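Local coordinates for protein nuclease (Salmonella phage SETP3, PDB 4QBN) that is a virus-type replication-repair (VRR-NUC) nuclease that probably binds nucleic acids and cuts their ester bonds with the help of magnesium, at residues V7-Y10 and A11-F15. Sequence-based numbering, arbitrary orientation.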
ATOM      1  N   VAL A   7       5.528 -14.530 -13.910  1.00 32.89           N
ATOM      2  CA  VAL A   7       4.745 -14.840 -12.713  1.00 29.40           C
ATOM      3  C   VAL A   7       4.002 -13.589 -12.287  1.00 34.09           C
ATOM      4  O   VAL A   7       2.861 -13.639 -11.825  1.00 29.24           O
ATOM      5  CB  VAL A   7       5.621 -15.336 -11.568  1.00 29.04           C
ATOM      6  CG1 VAL A   7       4.778 -15.564 -10.248  1.00 33.24           C
ATOM      7  CG2 VAL A   7       6.349 -16.633 -12.011  1.00 31.53           C
ATOM      8  N   GLN A   8       4.666 -12.440 -12.367  1.00 28.74           N
ATOM      9  CA  GLN A   8       4.007 -11.209 -11.952  1.00 28.39           C
ATOM     10  C   GLN A   8       2.780 -10.894 -12.830  1.00 29.60           C
ATOM     11  O   GLN A   8       1.728 -10.429 -12.341  1.00 28.79           O
ATOM     12  CB  GLN A   8       5.004 -10.056 -12.007  1.00 35.42           C
ATOM     13  CG  GLN A   8       4.446  -8.788 -11.487  1.00 39.81           C
ATOM     14  CD  GLN A   8       5.556  -7.766 -11.334  1.00 55.58           C
ATOM     15  OE1 GLN A   8       5.518  -6.687 -11.949  1.00 64.54           O
ATOM     16  NE2 GLN A   8       6.581  -8.118 -10.543  1.00 56.38           N
ATOM     17  N   LYS A   9       2.916 -11.113 -14.128  1.00 31.88           N
ATOM     18  CA  LYS A   9       1.796 -10.858 -15.014  1.00 33.58           C
ATOM     19  C   LYS A   9       0.628 -11.800 -14.735  1.00 33.47           C
ATOM     20  O   LYS A   9      -0.538 -11.412 -14.829  1.00 32.97           O
ATOM     21  CB  LYS A   9       2.232 -10.996 -16.447  1.00 37.16           C
ATOM     22  CG  LYS A   9       1.124 -10.856 -17.482  1.00 50.75           C
ATOM     23  CD  LYS A   9       1.762 -10.862 -18.892  1.00 70.75           C
ATOM     24  CE  LYS A   9       0.995 -11.704 -19.918  1.00 87.55           C
ATOM     25  NZ  LYS A   9      -0.279 -11.075 -20.385  1.00 96.03           N
ATOM     26  N   TYR A  10       0.927 -13.052 -14.433  1.00 33.45           N
ATOM     27  CA  TYR A  10      -0.147 -14.017 -14.152  1.00 35.17           C
ATOM     28  C   TYR A  10      -0.867 -13.645 -12.890  1.00 31.19           C
ATOM     29  O   TYR A  10      -2.115 -13.706 -12.786  1.00 31.17           O
ATOM     30  CB  TYR A  10       0.462 -15.403 -13.995  1.00 38.38           C
ATOM     31  CG  TYR A  10      -0.514 -16.474 -13.654  1.00 33.56           C
ATOM     32  CD1 TYR A  10      -1.389 -16.966 -14.603  1.00 37.75           C
ATOM     33  CD2 TYR A  10      -0.530 -17.027 -12.384  1.00 35.84           C
ATOM     34  CE1 TYR A  10      -2.258 -17.991 -14.308  1.00 40.20           C
ATOM     35  CE2 TYR A  10      -1.412 -18.069 -12.065  1.00 33.32           C
ATOM     36  CZ  TYR A  10      -2.263 -18.524 -13.020  1.00 38.94           C
ATOM     37  OH  TYR A  10      -3.130 -19.553 -12.693  1.00 40.80           O
ATOM     38  N   ALA A  11      -0.077 -13.254 -11.896  1.00 27.32           N
ATOM     39  CA  ALA A  11      -0.658 -12.858 -10.640  1.00 24.10           C
ATOM     40  C   ALA A  11      -1.576 -11.641 -10.889  1.00 28.99           C
ATOM     41  O   ALA A  11      -2.717 -11.540 -10.374  1.00 29.25           O
ATOM     42  CB  ALA A  11       0.448 -12.516  -9.588  1.00 25.47           C
ATOM     43  N   LYS A  12      -1.070 -10.686 -11.639  1.00 27.64           N
ATOM     44  CA  LYS A  12      -1.870  -9.491 -11.891  1.00 27.66           C
ATOM     45  C   LYS A  12      -3.182  -9.874 -12.527  1.00 30.10           C
ATOM     46  O   LYS A  12      -4.235  -9.392 -12.129  1.00 31.13           O
ATOM     47  CB  LYS A  12      -1.095  -8.508 -12.800  1.00 33.49           C
ATOM     48  CG  LYS A  12      -1.919  -7.313 -13.263  1.00 34.66           C
ATOM     49  CD  LYS A  12      -0.980  -6.276 -13.931  1.00 45.71           C
ATOM     50  CE  LYS A  12      -1.694  -5.010 -14.300  1.00 57.10           C
ATOM     51  NZ  LYS A  12      -2.655  -5.301 -15.374  1.00 67.11           N
ATOM     52  N   GLU A  13      -3.135 -10.751 -13.532  1.00 31.13           N
ATOM     53  CA  GLU A  13      -4.365 -11.193 -14.212  1.00 30.54           C
ATOM     54  C   GLU A  13      -5.369 -11.948 -13.342  1.00 29.61           C
ATOM     55  O   GLU A  13      -6.590 -11.733 -13.424  1.00 32.61           O
ATOM     56  CB  GLU A  13      -3.981 -12.043 -15.437  1.00 35.41           C
ATOM     57  CG  GLU A  13      -3.265 -11.202 -16.526  1.00 49.52           C
ATOM     58  CD  GLU A  13      -2.713 -12.025 -17.683  1.00 66.37           C
ATOM     59  OE1 GLU A  13      -2.399 -13.239 -17.486  1.00 70.85           O
ATOM     60  OE2 GLU A  13      -2.559 -11.439 -18.789  1.00 64.21           O
ATOM     61  N   ARG A  14      -4.860 -12.840 -12.502  1.00 29.92           N
ATOM     62  CA  ARG A  14      -5.717 -13.566 -11.552  1.00 29.44           C
ATOM     63  C   ARG A  14      -6.386 -12.624 -10.563  1.00 29.71           C
ATOM     64  O   ARG A  14      -7.567 -12.783 -10.268  1.00 32.40           O
ATOM     65  CB  ARG A  14      -4.902 -14.597 -10.781  1.00 27.55           C
ATOM     66  CG  ARG A  14      -4.371 -15.738 -11.677  1.00 31.80           C
ATOM     67  CD  ARG A  14      -5.301 -16.987 -11.809  1.00 46.54           C
ATOM     68  NE  ARG A  14      -6.433 -17.120 -10.855  1.00 51.24           N
ATOM     69  CZ  ARG A  14      -6.595 -18.094  -9.940  1.00 47.74           C
ATOM     70  NH1 ARG A  14      -5.689 -19.052  -9.784  1.00 47.76           N
ATOM     71  NH2 ARG A  14      -7.681 -18.111  -9.167  1.00 47.81           N
ATOM     72  N   PHE A  15      -5.650 -11.651 -10.030  1.00 25.73           N
ATOM     73  CA  PHE A  15      -6.239 -10.713  -9.086  1.00 24.16           C
ATOM     74  C   PHE A  15      -7.232  -9.791  -9.753  1.00 27.04           C
ATOM     75  O   PHE A  15      -8.255  -9.443  -9.172  1.00 30.05           O
ATOM     76  CB  PHE A  15      -5.148  -9.856  -8.439  1.00 25.67           C
ATOM     77  CG  PHE A  15      -4.167 -10.661  -7.620  1.00 27.54           C
ATOM     78  CD1 PHE A  15      -4.595 -11.764  -6.914  1.00 36.68           C
ATOM     79  CD2 PHE A  15      -2.807 -10.282  -7.552  1.00 30.18           C
ATOM     80  CE1 PHE A  15      -3.683 -12.498  -6.115  1.00 40.80           C
ATOM     81  CE2 PHE A  15      -1.896 -11.022  -6.777  1.00 30.23           C
ATOM     82  CZ  PHE A  15      -2.352 -12.132  -6.071  1.00 35.23           C
TER
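Y10 and R14, one helical turn apart, run side by side and point the same way, with CG of the arginine over one face of the tyrosine ring and CD farther along by CZ and OH. R14 CG makes the CH-pi contact, 3.8 Å from the Y10 ring centroid and 16° off the ring normal, displaced toward the rim. R14 CD continues along the ring toward its outer end and lies 3.5 Å from Y10 OH. The arginine chain bends at chi2 and chi3, and the guanidinium plane stands 76° to the ring, with the phenol oxygen at its edge, near its plane. Y10 OH and R14 NH1 both reach D86 OD1, the first by a hydrogen bond and the second by a salt bridge, so one carboxylate oxygen holds the ends of both side chains.

One residue back, K9 and E13, also four residues apart, form a salt bridge on the exposed side of the helix. K9 leaves with CG anti to the backbone N (chi1 176°), and bends farther out bring NZ to 2.8 Å from E13 OE2, approaching from above the carboxylate plane. Beneath both pairs run ordinary alpha-helical bonds, among them R14 N to Y10 O at 2.9 Å.

The whole contact lies on helix 3-17, which lies beside helix 82-92 and packs on the sheet. V7 and Y10 touch V85, Y10 also stacks on F82, and R14 and F15 meet I89; on the sheet side, F15 packs against V22 of strand 21-27 and V38 of strand 36-40.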